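Local atomic coordinates of ULam111 (Flavobacterium sp., PDB entry 5WUT), a protein that probably hydrolyses the beta-1,3-glucosidic bonds of laminarin, as a laminarinase of glycoside hydrolase family 16 with a beta-jelly-roll fold. Residues Trp23-Gly28 with Tyr44-His49; Ser69-Thr74 with Tyr201-Met206. All coordinates share one frame; numbering follows the deposited sequence.

Contact 1 of 2, residues Trp23-Gly28 with Tyr44-His49; sequences WNFELG and YTKTNH
G28 and Y44 face each other as a single antiparallel hydrogen-bonded pair: G28 N gives its proton to Y44 O at 2.8 Å, and Y44 N returns one to G28 O at 3.0 Å. From this bridge the backbones diverge, F25 and K46 standing 7.0 Å apart between CA atoms, and there side chains and a water make the contact. The water bridges E26 O and T45 O, 3.0 Å and 2.8 Å from its oxygen. Beside it the F25 ring, carried toward K46 and H49 by a CG anti to the carbonyl carbon (chi1 -67°), is contacted on two sides. K46 lays its CG over the ring centre in a CH-pi contact, 3.7 Å from the F25 centroid, its chain crossing the phenyl side chain at about a right angle. H49 arrives from the opposite direction, CE1 lying 3.5 Å from F25 CE1 with the planes turned 45°, a skewed aromatic pair. L27 turns its end to 44-49: its CD2 methyl lies against the T45 carbonyl carbon and reaches K46 CG. Within 44-49 an ST turn forms: T47 N bonds T45 OG1 at 3.0 Å, and that hydroxyl donates to N48 OD1. The contact lies at the surface, both segments bonding by backbone to strand 66-80: N24 and E26 through antiparallel strand 24-25, T45 just past parallel strand 42-44. Y44 extends inward, its OH bonded to N205 of strand 200-208 and its ring edge-to-face with W36.

Contact 2 of 2, residues Ser69-Thr74 with Tyr201-Met206; sequences STRITT and YFIINM
I72 and I204 form the central hydrogen-bonded pair of two antiparallel strands in the beta-jelly roll, with the non-hydrogen-bonded pairs R71–N205 and T73–I203 before and after it. I72 N meets I204 O and I204 N meets I72 O, each at 2.9 Å and each with the donor nearly along the C=O axis. The tightly packed face carries I72 and I204: I72 CG1 lies 4.0 Å from I204 CB, the two side chains side by side, and L56 and I58 of strand 55-63 with I228 of strand 224-234 close over them. The other face is more polar and, at R71, partly exposed. There the extended arginine, its CG anti to the backbone N (chi1 177°), runs alongside N205 and touches N205 CB through its own CG at 3.7 Å before its guanidinium reaches E26 in a salt bridge. N205 OD1 accepts from W102 NE1, while T73 and I203 lie side by side, T73 CG2 3.8 Å from I203 CG1. At both ends of the pairing a hydroxyl replaces a backbone group. S69 OG donates to M206 O at 2.7 Å, in the carbonyl plane and on a lone pair. At the far end T74 OG1, turned between its own backbone N and carbonyl carbon (chi1 65°), is also hydrogen-bonded to K78 O and accepts from F202 N at 3.0 Å, with an N-H...O angle of 171°.

Read from the N terminus, the two contacts are in series: contact 1 closes the excursion between 28 and 44, which holds helix 35-39, before contact 2 joins 69-74 to 201-206 across 127 residues and so brings a late strand beside an early one. Neither nests in nor crosses the other, yet they share a border, their centres about 8 Å apart. Strand 66-80 is the common element, with strand 24-25 along one edge and strand 200-208 along the other. Between the contacts W23 packs its indole against T73, CE3 lying 3.3 Å from T73 O. Strand 66-80 thus joins the surface loop segments of contact 1 to the buried strand pair of contact 2.

Contact 1 of 2, residues Trp23-Gly28 with Tyr44-His49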
loop_
_atom_site.group_PDB
_atom_site.type_symbol
_atom_site.label_atom_id
_atom_site.label_comp_id
_atom_site.label_asym_id
_atom_site.label_seq_id
_atom_site.Cartn_x
_atom_site.Cartn_y
_atom_site.Cartn_z
ATOM N N TRP A 23 -19.319 -5.604 23.601
ATOM C CA TRP A 23 -18.730 -4.255 23.682
ATOM C C TRP A 23 -18.992 -3.556 25.003
ATOM O O TRP A 23 -20.085 -3.656 25.575
ATOM C CB TRP A 23 -19.254 -3.353 22.555
ATOM C CG TRP A 23 -18.788 -3.797 21.200
ATOM C CD1 TRP A 23 -19.461 -4.605 20.323
ATOM C CD2 TRP A 23 -17.538 -3.486 20.582
ATOM N NE1 TRP A 23 -18.708 -4.815 19.191
ATOM C CE2 TRP A 23 -17.523 -4.133 19.321
ATOM C CE3 TRP A 23 -16.435 -2.713 20.963
ATOM C CZ2 TRP A 23 -16.439 -4.047 18.444
ATOM C CZ3 TRP A 23 -15.361 -2.611 20.088
ATOM C CH2 TRP A 23 -15.371 -3.273 18.842
ATOM N N ASN A 24 -17.984 -2.819 25.460
ATOM C CA ASN A 24 -18.125 -1.900 26.586
ATOM C C ASN A 24 -18.110 -0.484 26.073
ATOM O O ASN A 24 -17.488 -0.203 25.039
ATOM C CB ASN A 24 -16.974 -2.040 27.572
ATOM C CG ASN A 24 -16.707 -3.457 27.953
ATOM O OD1 ASN A 24 -17.501 -4.082 28.639
ATOM N ND2 ASN A 24 -15.574 -3.987 27.505
ATOM N N PHE A 25 -18.754 0.421 26.805
ATOM C CA PHE A 25 -18.491 1.845 26.606
ATOM C C PHE A 25 -17.446 2.326 27.598
ATOM O O PHE A 25 -17.488 1.982 28.786
ATOM C CB PHE A 25 -19.757 2.693 26.775
ATOM C CG PHE A 25 -20.789 2.455 25.728
ATOM C CD1 PHE A 25 -20.765 3.164 24.533
ATOM C CD2 PHE A 25 -21.793 1.524 25.934
ATOM C CE1 PHE A 25 -21.721 2.952 23.568
ATOM C CE2 PHE A 25 -22.759 1.310 24.967
ATOM C CZ PHE A 25 -22.725 2.017 23.784
ATOM N N GLU A 26 -16.520 3.148 27.125
ATOM C CA GLU A 26 -15.715 3.933 28.047
ATOM C C GLU A 26 -16.275 5.350 27.965
ATOM O O GLU A 26 -16.557 5.854 26.875
ATOM C CB GLU A 26 -14.221 3.823 27.700
ATOM C CG GLU A 26 -13.707 2.394 27.979
ATOM C CD GLU A 26 -12.196 2.225 27.926
ATOM O OE1 GLU A 26 -11.699 1.153 28.349
ATOM O OE2 GLU A 26 -11.503 3.139 27.451
ATOM N N LEU A 27 -16.546 5.953 29.120
ATOM C CA LEU A 27 -17.365 7.168 29.149
ATOM C C LEU A 27 -16.747 8.281 29.972
ATOM O O LEU A 27 -16.071 8.026 30.972
ATOM C CB LEU A 27 -18.758 6.849 29.717
ATOM C CG LEU A 27 -19.545 5.777 28.963
ATOM C CD1 LEU A 27 -20.717 5.280 29.822
ATOM C CD2 LEU A 27 -20.047 6.308 27.664
ATOM N N GLY A 28 -17.050 9.510 29.569
ATOM C CA GLY A 28 -16.692 10.694 30.334
ATOM C C GLY A 28 -15.369 11.330 29.954
ATOM O O GLY A 28 -14.949 11.278 28.794
ATOM N N TYR A 44 -16.722 11.207 26.319
ATOM C CA TYR A 44 -17.251 10.062 25.606
ATOM C C TYR A 44 -18.626 9.716 26.171
ATOM O O TYR A 44 -18.846 9.798 27.387
ATOM C CB TYR A 44 -16.291 8.892 25.709
ATOM C CG TYR A 44 -15.062 9.014 24.838
ATOM C CD1 TYR A 44 -15.179 9.237 23.478
ATOM C CD2 TYR A 44 -13.790 8.871 25.375
ATOM C CE1 TYR A 44 -14.063 9.316 22.666
ATOM C CE2 TYR A 44 -12.665 8.955 24.567
ATOM C CZ TYR A 44 -12.814 9.171 23.218
ATOM O OH TYR A 44 -11.701 9.248 22.402
ATOM N N THR A 45 -19.550 9.363 25.281
ATOM C CA THR A 45 -20.942 9.144 25.665
ATOM C C THR A 45 -21.488 7.854 25.088
ATOM O O THR A 45 -20.803 7.182 24.317
ATOM C CB THR A 45 -21.849 10.267 25.168
ATOM O OG1 THR A 45 -22.072 10.096 23.768
ATOM C CG2 THR A 45 -21.240 11.647 25.440
ATOM N N LYS A 46 -22.738 7.541 25.427
ATOM C CA LYS A 46 -23.460 6.425 24.807
ATOM C C LYS A 46 -24.458 6.952 23.787
ATOM O O LYS A 46 -25.269 6.195 23.227
ATOM C CB LYS A 46 -24.203 5.582 25.858
ATOM C CG LYS A 46 -23.319 4.844 26.836
ATOM C CD LYS A 46 -24.139 3.846 27.644
ATOM C CE LYS A 46 -24.812 4.478 28.842
ATOM N NZ LYS A 46 -25.402 3.401 29.689
ATOM N N THR A 47 -24.405 8.256 23.547
ATOM C CA THR A 47 -25.377 8.909 22.677
ATOM C C THR A 47 -24.749 9.582 21.454
ATOM O O THR A 47 -25.380 10.421 20.801
ATOM C CB THR A 47 -26.194 9.952 23.472
ATOM O OG1 THR A 47 -25.295 10.800 24.196
ATOM C CG2 THR A 47 -27.115 9.257 24.461
ATOM N N ASN A 48 -23.515 9.207 21.116
ATOM C CA ASN A 48 -22.858 9.765 19.936
ATOM C C ASN A 48 -22.663 8.757 18.797
ATOM O O ASN A 48 -21.970 9.041 17.823
ATOM C CB ASN A 48 -21.498 10.368 20.314
ATOM C CG ASN A 48 -21.619 11.782 20.863
ATOM O OD1 ASN A 48 -22.120 11.983 21.970
ATOM N ND2 ASN A 48 -21.131 12.762 20.097
ATOM N N HIS A 49 -23.279 7.590 18.907
ATOM C CA HIS A 49 -23.144 6.598 17.842
ATOM C C HIS A 49 -24.503 6.092 17.383
ATOM O O HIS A 49 -25.503 6.210 18.098
ATOM C CB HIS A 49 -22.328 5.417 18.323
ATOM C CG HIS A 49 -23.091 4.570 19.279
ATOM N ND1 HIS A 49 -23.311 4.951 20.581
ATOM C CD2 HIS A 49 -23.750 3.401 19.102
ATOM C CE1 HIS A 49 -24.060 4.041 21.180
ATOM N NE2 HIS A 49 -24.334 3.088 20.307
HETATM O O HOH W 1 -18.315 6.007 24.500
#

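Contact 2 of 2, residues Ser69-Thr74 with Tyr201-Met206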
loop_
_atom_site.group_PDB
_atom_site.type_symbol
_atom_site.label_atom_id
_atom_site.label_comp_id
_atom_site.label_asym_id
_atom_site.label_seq_id
_atom_site.Cartn_x
_atom_site.Cartn_y
_atom_site.Cartn_z
ATOM N N SER A 69 -18.074 12.362 21.800
ATOM C CA SER A 69 -17.758 11.323 20.831
ATOM C C SER A 69 -17.997 9.972 21.486
ATOM O O SER A 69 -18.642 9.906 22.538
ATOM C CB SER A 69 -16.314 11.475 20.335
ATOM O OG SER A 69 -16.081 10.663 19.177
ATOM N N THR A 70 -17.483 8.909 20.862
ATOM C CA THR A 70 -17.680 7.530 21.319
ATOM C C THR A 70 -16.351 6.812 21.456
ATOM O O THR A 70 -15.445 7.004 20.623
ATOM C CB THR A 70 -18.559 6.721 20.333
ATOM O OG1 THR A 70 -19.751 7.456 20.037
ATOM C CG2 THR A 70 -18.923 5.323 20.892
ATOM N N ARG A 71 -16.241 5.991 22.496
ATOM C CA ARG A 71 -15.109 5.093 22.692
ATOM C C ARG A 71 -15.630 3.765 23.231
ATOM O O ARG A 71 -16.220 3.715 24.316
ATOM C CB ARG A 71 -14.097 5.713 23.662
ATOM C CG ARG A 71 -12.903 4.807 23.997
ATOM C CD ARG A 71 -11.832 5.619 24.710
ATOM N NE ARG A 71 -10.814 4.763 25.310
ATOM C CZ ARG A 71 -9.533 5.108 25.432
ATOM N NH1 ARG A 71 -9.116 6.283 24.987
ATOM N NH2 ARG A 71 -8.673 4.274 25.997
ATOM N N ILE A 72 -15.420 2.693 22.471
ATOM C CA ILE A 72 -15.920 1.380 22.860
ATOM C C ILE A 72 -14.792 0.365 22.807
ATOM O O ILE A 72 -13.856 0.518 22.020
ATOM C CB ILE A 72 -17.088 0.932 21.963
ATOM C CG1 ILE A 72 -16.722 1.004 20.473
ATOM C CG2 ILE A 72 -18.317 1.809 22.216
ATOM C CD1 ILE A 72 -17.762 0.300 19.589
ATOM N N THR A 73 -14.868 -0.649 23.667
ATOM C CA THR A 73 -13.855 -1.706 23.705
ATOM C C THR A 73 -14.494 -3.072 23.808
ATOM O O THR A 73 -15.665 -3.189 24.172
ATOM C CB THR A 73 -12.908 -1.589 24.900
ATOM O OG1 THR A 73 -13.544 -2.135 26.073
ATOM C CG2 THR A 73 -12.531 -0.151 25.156
ATOM N N THR A 74 -13.718 -4.112 23.531
ATOM C CA THR A 74 -14.206 -5.475 23.773
ATOM C C THR A 74 -13.541 -6.113 24.989
ATOM O O THR A 74 -13.556 -7.328 25.142
ATOM C CB THR A 74 -13.998 -6.392 22.549
ATOM O OG1 THR A 74 -12.597 -6.577 22.309
ATOM C CG2 THR A 74 -14.668 -5.821 21.322
ATOM N N TYR A 201 -7.592 -7.016 23.416
ATOM C CA TYR A 201 -8.955 -6.605 23.083
ATOM C C TYR A 201 -8.970 -5.385 22.171
ATOM O O TYR A 201 -7.955 -4.708 22.011
ATOM C CB TYR A 201 -9.770 -6.332 24.349
ATOM C CG TYR A 201 -9.276 -5.213 25.244
ATOM C CD1 TYR A 201 -9.701 -3.907 25.045
ATOM C CD2 TYR A 201 -8.431 -5.476 26.319
ATOM C CE1 TYR A 201 -9.292 -2.872 25.885
ATOM C CE2 TYR A 201 -8.011 -4.450 27.166
ATOM C CZ TYR A 201 -8.446 -3.151 26.938
ATOM O OH TYR A 201 -8.059 -2.110 27.767
ATOM N N PHE A 202 -10.121 -5.139 21.551
ATOM C CA PHE A 202 -10.290 -4.065 20.566
ATOM C C PHE A 202 -10.750 -2.775 21.189
ATOM O O PHE A 202 -11.468 -2.805 22.171
ATOM C CB PHE A 202 -11.305 -4.467 19.498
ATOM C CG PHE A 202 -10.889 -5.649 18.695
ATOM C CD1 PHE A 202 -9.833 -5.543 17.806
ATOM C CD2 PHE A 202 -11.554 -6.861 18.805
ATOM C CE1 PHE A 202 -9.440 -6.639 17.046
ATOM C CE2 PHE A 202 -11.163 -7.965 18.050
ATOM C CZ PHE A 202 -10.107 -7.849 17.165
ATOM N N ILE A 203 -10.337 -1.660 20.598
ATOM C CA ILE A 203 -10.891 -0.342 20.931
ATOM C C ILE A 203 -11.215 0.375 19.631
ATOM O O ILE A 203 -10.412 0.346 18.692
ATOM C CB ILE A 203 -9.910 0.525 21.757
ATOM C CG1 ILE A 203 -9.410 -0.222 23.003
ATOM C CG2 ILE A 203 -10.576 1.856 22.139
ATOM C CD1 ILE A 203 -8.094 -1.004 22.753
ATOM N N ILE A 204 -12.400 0.983 19.557
ATOM C CA ILE A 204 -12.739 1.925 18.485
ATOM C C ILE A 204 -13.063 3.253 19.140
ATOM O O ILE A 204 -13.866 3.302 20.075
ATOM C CB ILE A 204 -13.939 1.451 17.644
ATOM C CG1 ILE A 204 -13.631 0.120 16.977
ATOM C CG2 ILE A 204 -14.296 2.484 16.577
ATOM C CD1 ILE A 204 -14.849 -0.499 16.252
ATOM N N ASN A 205 -12.459 4.341 18.681
ATOM C CA ASN A 205 -12.813 5.627 19.277
ATOM C C ASN A 205 -12.552 6.769 18.319
ATOM O O ASN A 205 -11.895 6.606 17.294
ATOM C CB ASN A 205 -12.044 5.867 20.586
ATOM C CG ASN A 205 -10.605 6.251 20.352
ATOM O OD1 ASN A 205 -9.755 5.385 20.125
ATOM N ND2 ASN A 205 -10.316 7.558 20.383
ATOM N N MET A 206 -13.068 7.941 18.655
ATOM C CA MET A 206 -12.692 9.134 17.910
ATOM C C MET A 206 -12.456 10.271 18.892
ATOM O O MET A 206 -13.386 10.753 19.556
ATOM C CB MET A 206 -13.746 9.496 16.861
ATOM C CG MET A 206 -13.471 10.837 16.172
ATOM S SD MET A 206 -14.387 11.156 14.647
ATOM C CE MET A 206 -16.034 10.612 15.097
#